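Local coordinates for core protein VP4 (Bluetongue virus, PDB 2JHP) that caps viral messenger RNA as a multifunctional enzyme of the inner capsid, carrying methyltransferase sites that bind S-adenosyl-L-homocysteine, at residues M457-L468 against L559-W570. Sequence-based numbering, arbitrary orientation.
Sequences MLNGSYRDIRIL and LMSGAYVTDLFW
Met-457 and Leu-458, near the C-terminal end of helix 453-460, pack against Leu-559 and Leu-568, where helix 551-561 gives way through a loop to the N-capped helix 568-576. The contact lays that capped helix start against strand 466-469, the edge strand of a seven-stranded, Rossmann-like methyltransferase sheet of order 3-2-1-4-5-7-6. The thioether of Met-457, bent at its last torsion (chi3 70°), brings CE to 3.7 Å from Leu-568 CD2 and close to Leu-559 CD2 and the Thr-566 methyl. Leu-458 extends this apolar layer: its CD2 lies 3.6 Å from Leu-568 CD1, while its CD1 meets Leu-559 CD2, and Tyr-622 touches both Leu-458 and Leu-559. Val-565 CG1 rests on the backbone of Leu-468, and the ring of Phe-569 takes Arg-463 CA over one face, toward the rim.

The polar edge centres on Asp-567, the N-cap residue of helix 568-576, whose OD2 accepts from Trp-570 N. Asp-567 OD2 also receives Arg-466 NE at 2.7 Å and NH1 at 2.9 Å, a side-on salt bridge in the guanidinium plane, with the carboxylate turned 71° to it. Bonds from NH1 to Tyr-462 O and from NH2 to Arg-463 O and Glu-505 O fix the turn of the guanidinium. The salt bridge and Ser-461 join the turn before the strand to the helix start. Ser-461 OG, anti to its own nitrogen (chi1 179°), accepts from Phe-569 N at 3.1 Å and donates to Asp-567 OD1 at 2.7 Å; Ile-467 N reaches that oxygen at 3.1 Å from the opposite face of the carboxylate.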
ATOM      1  N   MET A 457     -19.877   9.543  -3.463  1.00 20.85           N
ATOM      2  CA  MET A 457     -20.149  10.329  -4.663  1.00 18.05           C
ATOM      3  C   MET A 457     -20.589  11.767  -4.374  1.00 17.11           C
ATOM      4  O   MET A 457     -20.071  12.725  -4.966  1.00 22.00           O
ATOM      5  CB  MET A 457     -21.231   9.650  -5.489  1.00 17.06           C
ATOM      6  CG  MET A 457     -20.732   8.547  -6.380  1.00 12.65           C
ATOM      7  SD  MET A 457     -22.058   7.836  -7.357  1.00 16.36           S
ATOM      8  CE  MET A 457     -22.435   9.156  -8.494  1.00  6.22           C
ATOM      9  N   LEU A 458     -21.541  11.912  -3.461  1.00 15.14           N
ATOM     10  CA  LEU A 458     -22.126  13.214  -3.159  1.00 19.53           C
ATOM     11  C   LEU A 458     -21.207  14.144  -2.349  1.00 25.19           C
ATOM     12  O   LEU A 458     -21.301  15.365  -2.464  1.00 22.44           O
ATOM     13  CB  LEU A 458     -23.504  13.047  -2.499  1.00 10.47           C
ATOM     14  CG  LEU A 458     -24.555  12.410  -3.423  1.00 19.49           C
ATOM     15  CD1 LEU A 458     -25.691  11.746  -2.674  1.00 23.13           C
ATOM     16  CD2 LEU A 458     -25.099  13.434  -4.392  1.00 -7.47           C
ATOM     17  N   ASN A 459     -20.321  13.565  -1.544  1.00 33.51           N
ATOM     18  CA  ASN A 459     -19.411  14.336  -0.700  1.00 39.55           C
ATOM     19  C   ASN A 459     -18.040  14.513  -1.313  1.00 33.66           C
ATOM     20  O   ASN A 459     -17.405  15.541  -1.122  1.00 28.61           O
ATOM     21  CB  ASN A 459     -19.227  13.649   0.650  1.00 35.67           C
ATOM     22  CG  ASN A 459     -20.485  13.638   1.481  1.00 22.03           C
ATOM     23  OD1 ASN A 459     -21.524  14.159   1.077  1.00 31.36           O
ATOM     24  ND2 ASN A 459     -20.395  13.035   2.663  1.00 24.81           N
ATOM     25  N   GLY A 460     -17.588  13.488  -2.027  1.00 16.00           N
ATOM     26  CA  GLY A 460     -16.213  13.401  -2.511  1.00 19.50           C
ATOM     27  C   GLY A 460     -15.863  14.300  -3.679  1.00 21.16           C
ATOM     28  O   GLY A 460     -14.731  14.766  -3.774  1.00 19.43           O
ATOM     29  N   SER A 461     -16.828  14.542  -4.563  1.00 23.15           N
ATOM     30  CA  SER A 461     -16.567  15.226  -5.824  1.00 16.82           C
ATOM     31  C   SER A 461     -16.484  16.745  -5.707  1.00 24.32           C
ATOM     32  O   SER A 461     -17.448  17.403  -5.300  1.00 27.11           O
ATOM     33  CB  SER A 461     -17.610  14.847  -6.868  1.00 -5.03           C
ATOM     34  OG  SER A 461     -17.383  15.524  -8.093  1.00 19.66           O
ATOM     35  N   TYR A 462     -15.322  17.286  -6.063  1.00 35.33           N
ATOM     36  CA  TYR A 462     -15.129  18.733  -6.135  1.00 21.84           C
ATOM     37  C   TYR A 462     -14.501  19.120  -7.458  1.00 23.99           C
ATOM     38  O   TYR A 462     -13.964  18.284  -8.183  1.00  6.76           O
ATOM     39  CB  TYR A 462     -14.243  19.239  -4.993  1.00 26.29           C
ATOM     40  CG  TYR A 462     -14.845  19.072  -3.619  1.00 22.69           C
ATOM     41  CD1 TYR A 462     -14.686  17.876  -2.913  1.00 17.01           C
ATOM     42  CD2 TYR A 462     -15.568  20.113  -3.016  1.00-13.26           C
ATOM     43  CE1 TYR A 462     -15.232  17.707  -1.649  1.00 38.30           C
ATOM     44  CE2 TYR A 462     -16.128  19.950  -1.734  1.00 -5.91           C
ATOM     45  CZ  TYR A 462     -15.951  18.736  -1.068  1.00  8.95           C
ATOM     46  OH  TYR A 462     -16.479  18.553   0.183  1.00 30.52           O
ATOM     47  N   ARG A 463     -14.570  20.404  -7.764  1.00 14.52           N
ATOM     48  CA  ARG A 463     -13.887  20.960  -8.912  1.00  2.45           C
ATOM     49  C   ARG A 463     -12.497  20.306  -9.055  1.00  7.13           C
ATOM     50  O   ARG A 463     -12.188  19.703 -10.084  1.00 11.58           O
ATOM     51  CB  ARG A 463     -13.803  22.472  -8.720  1.00 -5.00           C
ATOM     52  CG  ARG A 463     -13.570  23.318  -9.953  1.00 22.59           C
ATOM     53  CD  ARG A 463     -13.359  24.776  -9.535  1.00 26.78           C
ATOM     54  NE  ARG A 463     -12.178  24.944  -8.675  1.00 87.60           N
ATOM     55  CZ  ARG A 463     -12.202  25.098  -7.349  1.00 57.46           C
ATOM     56  NH1 ARG A 463     -13.358  25.128  -6.689  1.00 45.10           N
ATOM     57  NH2 ARG A 463     -11.064  25.232  -6.676  1.00 29.46           N
ATOM     58  N   ASP A 464     -11.692  20.371  -7.994  1.00  2.15           N
ATOM     59  CA  ASP A 464     -10.336  19.796  -8.000  1.00 10.48           C
ATOM     60  C   ASP A 464     -10.223  18.357  -7.521  1.00  8.27           C
ATOM     61  O   ASP A 464      -9.156  17.752  -7.646  1.00 12.88           O
ATOM     62  CB  ASP A 464      -9.371  20.667  -7.190  1.00 -6.60           C
ATOM     63  CG  ASP A 464      -9.149  22.044  -7.822  1.00 25.66           C
ATOM     64  OD1 ASP A 464      -9.430  22.215  -9.033  1.00 87.34           O
ATOM     65  OD2 ASP A 464      -8.690  22.956  -7.100  1.00 72.11           O
ATOM     66  N   ILE A 465     -11.300  17.806  -6.963  1.00 10.69           N
ATOM     67  CA  ILE A 465     -11.259  16.426  -6.469  1.00 16.82           C
ATOM     68  C   ILE A 465     -12.112  15.485  -7.304  1.00 28.13           C
ATOM     69  O   ILE A 465     -13.337  15.589  -7.346  1.00 33.51           O
ATOM     70  CB  ILE A 465     -11.605  16.303  -4.960  1.00 26.40           C
ATOM     71  CG1 ILE A 465     -10.712  17.213  -4.110  1.00 33.64           C
ATOM     72  CG2 ILE A 465     -11.451  14.846  -4.486  1.00 23.36           C
ATOM     73  CD1 ILE A 465      -9.262  16.772  -4.023  1.00  9.64           C
ATOM     74  N   ARG A 466     -11.412  14.577  -7.969  1.00 14.06           N
ATOM     75  CA  ARG A 466     -11.975  13.539  -8.797  1.00 11.17           C
ATOM     76  C   ARG A 466     -12.307  12.319  -7.909  1.00 15.61           C
ATOM     77  O   ARG A 466     -11.467  11.848  -7.147  1.00 14.31           O
ATOM     78  CB  ARG A 466     -10.928  13.179  -9.851  1.00 -8.21           C
ATOM     79  CG  ARG A 466     -11.405  13.074 -11.296  1.00 19.32           C
ATOM     80  CD  ARG A 466     -11.613  14.438 -11.953  1.00 -8.34           C
ATOM     81  NE  ARG A 466     -12.843  15.043 -11.442  1.00-12.65           N
ATOM     82  CZ  ARG A 466     -12.883  16.169 -10.739  1.00 48.37           C
ATOM     83  NH1 ARG A 466     -14.041  16.630 -10.303  1.00-11.86           N
ATOM     84  NH2 ARG A 466     -11.771  16.838 -10.476  1.00-13.95           N
ATOM     85  N   ILE A 467     -13.540  11.832  -7.986  1.00 10.55           N
ATOM     86  CA  ILE A 467     -13.974  10.728  -7.132  1.00 13.02           C
ATOM     87  C   ILE A 467     -14.482   9.549  -7.956  1.00 12.50           C
ATOM     88  O   ILE A 467     -15.467   9.659  -8.682  1.00 18.67           O
ATOM     89  CB  ILE A 467     -15.014  11.187  -6.046  1.00-10.28           C
ATOM     90  CG1 ILE A 467     -15.279  10.075  -5.019  1.00 24.03           C
ATOM     91  CG2 ILE A 467     -16.315  11.640  -6.663  1.00 27.11           C
ATOM     92  CD1 ILE A 467     -14.151   9.902  -4.017  1.00 29.75           C
ATOM     93  N   LEU A 468     -13.780   8.425  -7.849  1.00 11.84           N
ATOM     94  CA  LEU A 468     -14.061   7.258  -8.683  1.00 14.89           C
ATOM     95  C   LEU A 468     -13.895   5.974  -7.908  1.00 10.90           C
ATOM     96  O   LEU A 468     -13.268   5.955  -6.852  1.00 18.63           O
ATOM     97  CB  LEU A 468     -13.106   7.218  -9.875  1.00 -8.23           C
ATOM     98  CG  LEU A 468     -12.942   8.409 -10.809  1.00 13.17           C
ATOM     99  CD1 LEU A 468     -11.698   8.161 -11.604  1.00-11.28           C
ATOM    100  CD2 LEU A 468     -14.144   8.584 -11.747  1.00-10.80           C
ATOM    101  N   LEU A 559     -27.317   6.469  -8.186  1.00 22.00           N
ATOM    102  CA  LEU A 559     -27.263   6.864  -6.773  1.00  4.45           C
ATOM    103  C   LEU A 559     -28.001   5.908  -5.811  1.00 15.13           C
ATOM    104  O   LEU A 559     -27.432   5.423  -4.817  1.00 12.94           O
ATOM    105  CB  LEU A 559     -27.817   8.273  -6.603  1.00  6.18           C
ATOM    106  CG  LEU A 559     -26.900   9.428  -6.980  1.00 10.89           C
ATOM    107  CD1 LEU A 559     -27.694  10.728  -6.939  1.00 41.92           C
ATOM    108  CD2 LEU A 559     -25.696   9.486  -6.053  1.00121.53           C
ATOM    109  N   MET A 560     -29.264   5.636  -6.128  1.00  8.97           N
ATOM    110  CA  MET A 560     -30.151   4.894  -5.251  1.00 14.70           C
ATOM    111  C   MET A 560     -29.745   3.429  -5.142  1.00 16.10           C
ATOM    112  O   MET A 560     -30.021   2.793  -4.138  1.00 24.17           O
ATOM    113  CB  MET A 560     -31.588   5.038  -5.746  1.00 13.64           C
ATOM    114  CG  MET A 560     -32.666   4.696  -4.730  1.00 23.86           C
ATOM    115  SD  MET A 560     -32.824   5.877  -3.393  1.00 24.73           S
ATOM    116  CE  MET A 560     -33.497   7.286  -4.253  1.00 36.87           C
ATOM    117  N   SER A 561     -29.066   2.905  -6.159  1.00 20.79           N
ATOM    118  CA  SER A 561     -28.641   1.504  -6.153  1.00 26.09           C
ATOM    119  C   SER A 561     -27.548   1.204  -5.125  1.00 27.15           C
ATOM    120  O   SER A 561     -27.477   0.087  -4.608  1.00 15.47           O
ATOM    121  CB  SER A 561     -28.164   1.074  -7.541  1.00 28.40           C
ATOM    122  OG  SER A 561     -26.990   1.769  -7.912  1.00 25.57           O
ATOM    123  N   GLY A 562     -26.697   2.192  -4.844  1.00 25.36           N
ATOM    124  CA  GLY A 562     -25.546   2.017  -3.960  1.00 12.70           C
ATOM    125  C   GLY A 562     -24.485   1.122  -4.587  1.00 10.54           C
ATOM    126  O   GLY A 562     -23.553   0.675  -3.911  1.00 22.77           O
ATOM    127  N   ALA A 563     -24.626   0.879  -5.885  1.00 17.15           N
ATOM    128  CA  ALA A 563     -23.785  -0.053  -6.603  1.00 15.98           C
ATOM    129  C   ALA A 563     -22.611   0.603  -7.346  1.00 11.56           C
ATOM    130  O   ALA A 563     -21.670  -0.088  -7.738  1.00 27.35           O
ATOM    131  CB  ALA A 563     -24.636  -0.868  -7.563  1.00 15.41           C
ATOM    132  N   TYR A 564     -22.662   1.925  -7.541  1.00 26.00           N
ATOM    133  CA  TYR A 564     -21.626   2.638  -8.324  1.00 15.11           C
ATOM    134  C   TYR A 564     -20.939   3.784  -7.599  1.00 17.67           C
ATOM    135  O   TYR A 564     -21.527   4.429  -6.724  1.00 18.76           O
ATOM    136  CB  TYR A 564     -22.181   3.142  -9.669  1.00  3.83           C
ATOM    137  CG  TYR A 564     -22.948   2.070 -10.408  1.00-10.96           C
ATOM    138  CD1 TYR A 564     -24.344   2.026 -10.355  1.00 58.27           C
ATOM    139  CD2 TYR A 564     -22.277   1.058 -11.109  1.00 -9.34           C
ATOM    140  CE1 TYR A 564     -25.044   1.029 -10.996  1.00 14.58           C
ATOM    141  CE2 TYR A 564     -23.000   0.052 -11.771  1.00-12.09           C
ATOM    142  CZ  TYR A 564     -24.367   0.055 -11.700  1.00 46.74           C
ATOM    143  OH  TYR A 564     -25.043  -0.933 -12.348  1.00 22.57           O
ATOM    144  N   VAL A 565     -19.681   4.009  -7.974  1.00 16.60           N
ATOM    145  CA  VAL A 565     -18.946   5.219  -7.596  1.00 16.81           C
ATOM    146  C   VAL A 565     -18.356   5.865  -8.837  1.00 27.28           C
ATOM    147  O   VAL A 565     -17.394   5.360  -9.402  1.00 26.08           O
ATOM    148  CB  VAL A 565     -17.786   4.927  -6.606  1.00 14.30           C
ATOM    149  CG1 VAL A 565     -17.060   6.220  -6.255  1.00 11.88           C
ATOM    150  CG2 VAL A 565     -18.301   4.227  -5.350  1.00 13.26           C
ATOM    151  N   THR A 566     -18.944   6.973  -9.268  1.00 30.66           N
ATOM    152  CA  THR A 566     -18.362   7.775 -10.350  1.00 27.74           C
ATOM    153  C   THR A 566     -18.359   9.260  -9.976  1.00 27.64           C
ATOM    154  O   THR A 566     -18.923   9.635  -8.947  1.00 14.30           O
ATOM    155  CB  THR A 566     -19.080   7.536 -11.693  1.00 27.37           C
ATOM    156  OG1 THR A 566     -18.274   8.039 -12.766  1.00 46.55           O
ATOM    157  CG2 THR A 566     -20.468   8.209 -11.711  1.00 -4.04           C
ATOM    158  N   ASP A 567     -17.729  10.094 -10.809  1.00  4.64           N
ATOM    159  CA  ASP A 567     -17.526  11.519 -10.491  1.00 -6.18           C
ATOM    160  C   ASP A 567     -18.675  12.398 -10.991  1.00  8.07           C
ATOM    161  O   ASP A 567     -18.822  12.630 -12.192  1.00 17.20           O
ATOM    162  CB  ASP A 567     -16.157  12.014 -10.996  1.00 -6.81           C
ATOM    163  CG  ASP A 567     -15.789  13.401 -10.448  1.00 14.12           C
ATOM    164  OD1 ASP A 567     -15.820  13.591  -9.217  1.00 32.95           O
ATOM    165  OD2 ASP A 567     -15.448  14.307 -11.240  1.00  5.36           O
ATOM    166  N   LEU A 568     -19.479  12.885 -10.049  1.00 18.83           N
ATOM    167  CA  LEU A 568     -20.599  13.774 -10.350  1.00  4.09           C
ATOM    168  C   LEU A 568     -20.183  15.043 -11.080  1.00 23.03           C
ATOM    169  O   LEU A 568     -20.784  15.409 -12.083  1.00  6.94           O
ATOM    170  CB  LEU A 568     -21.375  14.133  -9.079  1.00 -5.53           C
ATOM    171  CG  LEU A 568     -22.344  13.073  -8.544  1.00  7.81           C
ATOM    172  CD1 LEU A 568     -23.130  13.644  -7.376  1.00  3.58           C
ATOM    173  CD2 LEU A 568     -23.298  12.582  -9.631  1.00 -7.45           C
ATOM    174  N   PHE A 569     -19.151  15.711 -10.580  1.00  6.59           N
ATOM    175  CA  PHE A 569     -18.731  16.992 -11.154  1.00 18.86           C
ATOM    176  C   PHE A 569     -18.357  16.847 -12.623  1.00  3.44           C
ATOM    177  O   PHE A 569     -18.848  17.573 -13.467  1.00 -7.83           O
ATOM    178  CB  PHE A 569     -17.550  17.572 -10.383  1.00 24.17           C
ATOM    179  CG  PHE A 569     -17.671  19.032 -10.127  1.00-12.98           C
ATOM    180  CD1 PHE A 569     -17.700  19.527  -8.826  1.00 40.07           C
ATOM    181  CD2 PHE A 569     -17.785  19.916 -11.181  1.00 83.71           C
ATOM    182  CE1 PHE A 569     -17.833  20.889  -8.589  1.00 10.28           C
ATOM    183  CE2 PHE A 569     -17.912  21.252 -10.953  1.00-12.56           C
ATOM    184  CZ  PHE A 569     -17.933  21.753  -9.656  1.00 23.39           C
ATOM    185  N   TRP A 570     -17.477  15.894 -12.915  1.00 -6.76           N
ATOM    186  CA  TRP A 570     -17.065  15.593 -14.282  1.00  6.82           C
ATOM    187  C   TRP A 570     -18.255  15.102 -15.124  1.00 20.11           C
ATOM    188  O   TRP A 570     -18.423  15.511 -16.278  1.00  8.86           O
ATOM    189  CB  TRP A 570     -15.932  14.566 -14.222  1.00 24.12           C
ATOM    190  CG  TRP A 570     -15.467  14.000 -15.506  1.00-11.25           C
ATOM    191  CD1 TRP A 570     -15.802  14.411 -16.765  1.00-17.67           C
ATOM    192  CD2 TRP A 570     -14.525  12.935 -15.666  1.00 -8.03           C
ATOM    193  NE1 TRP A 570     -15.142  13.647 -17.702  1.00 -8.71           N
ATOM    194  CE2 TRP A 570     -14.352  12.734 -17.050  1.00 13.14           C
ATOM    195  CE3 TRP A 570     -13.805  12.128 -14.765  1.00 -9.30           C
ATOM    196  CZ2 TRP A 570     -13.499  11.755 -17.561  1.00  4.13           C
ATOM    197  CZ3 TRP A 570     -12.962  11.149 -15.275  1.00  9.14           C
ATOM    198  CH2 TRP A 570     -12.811  10.980 -16.660  1.00 -7.87           C
TER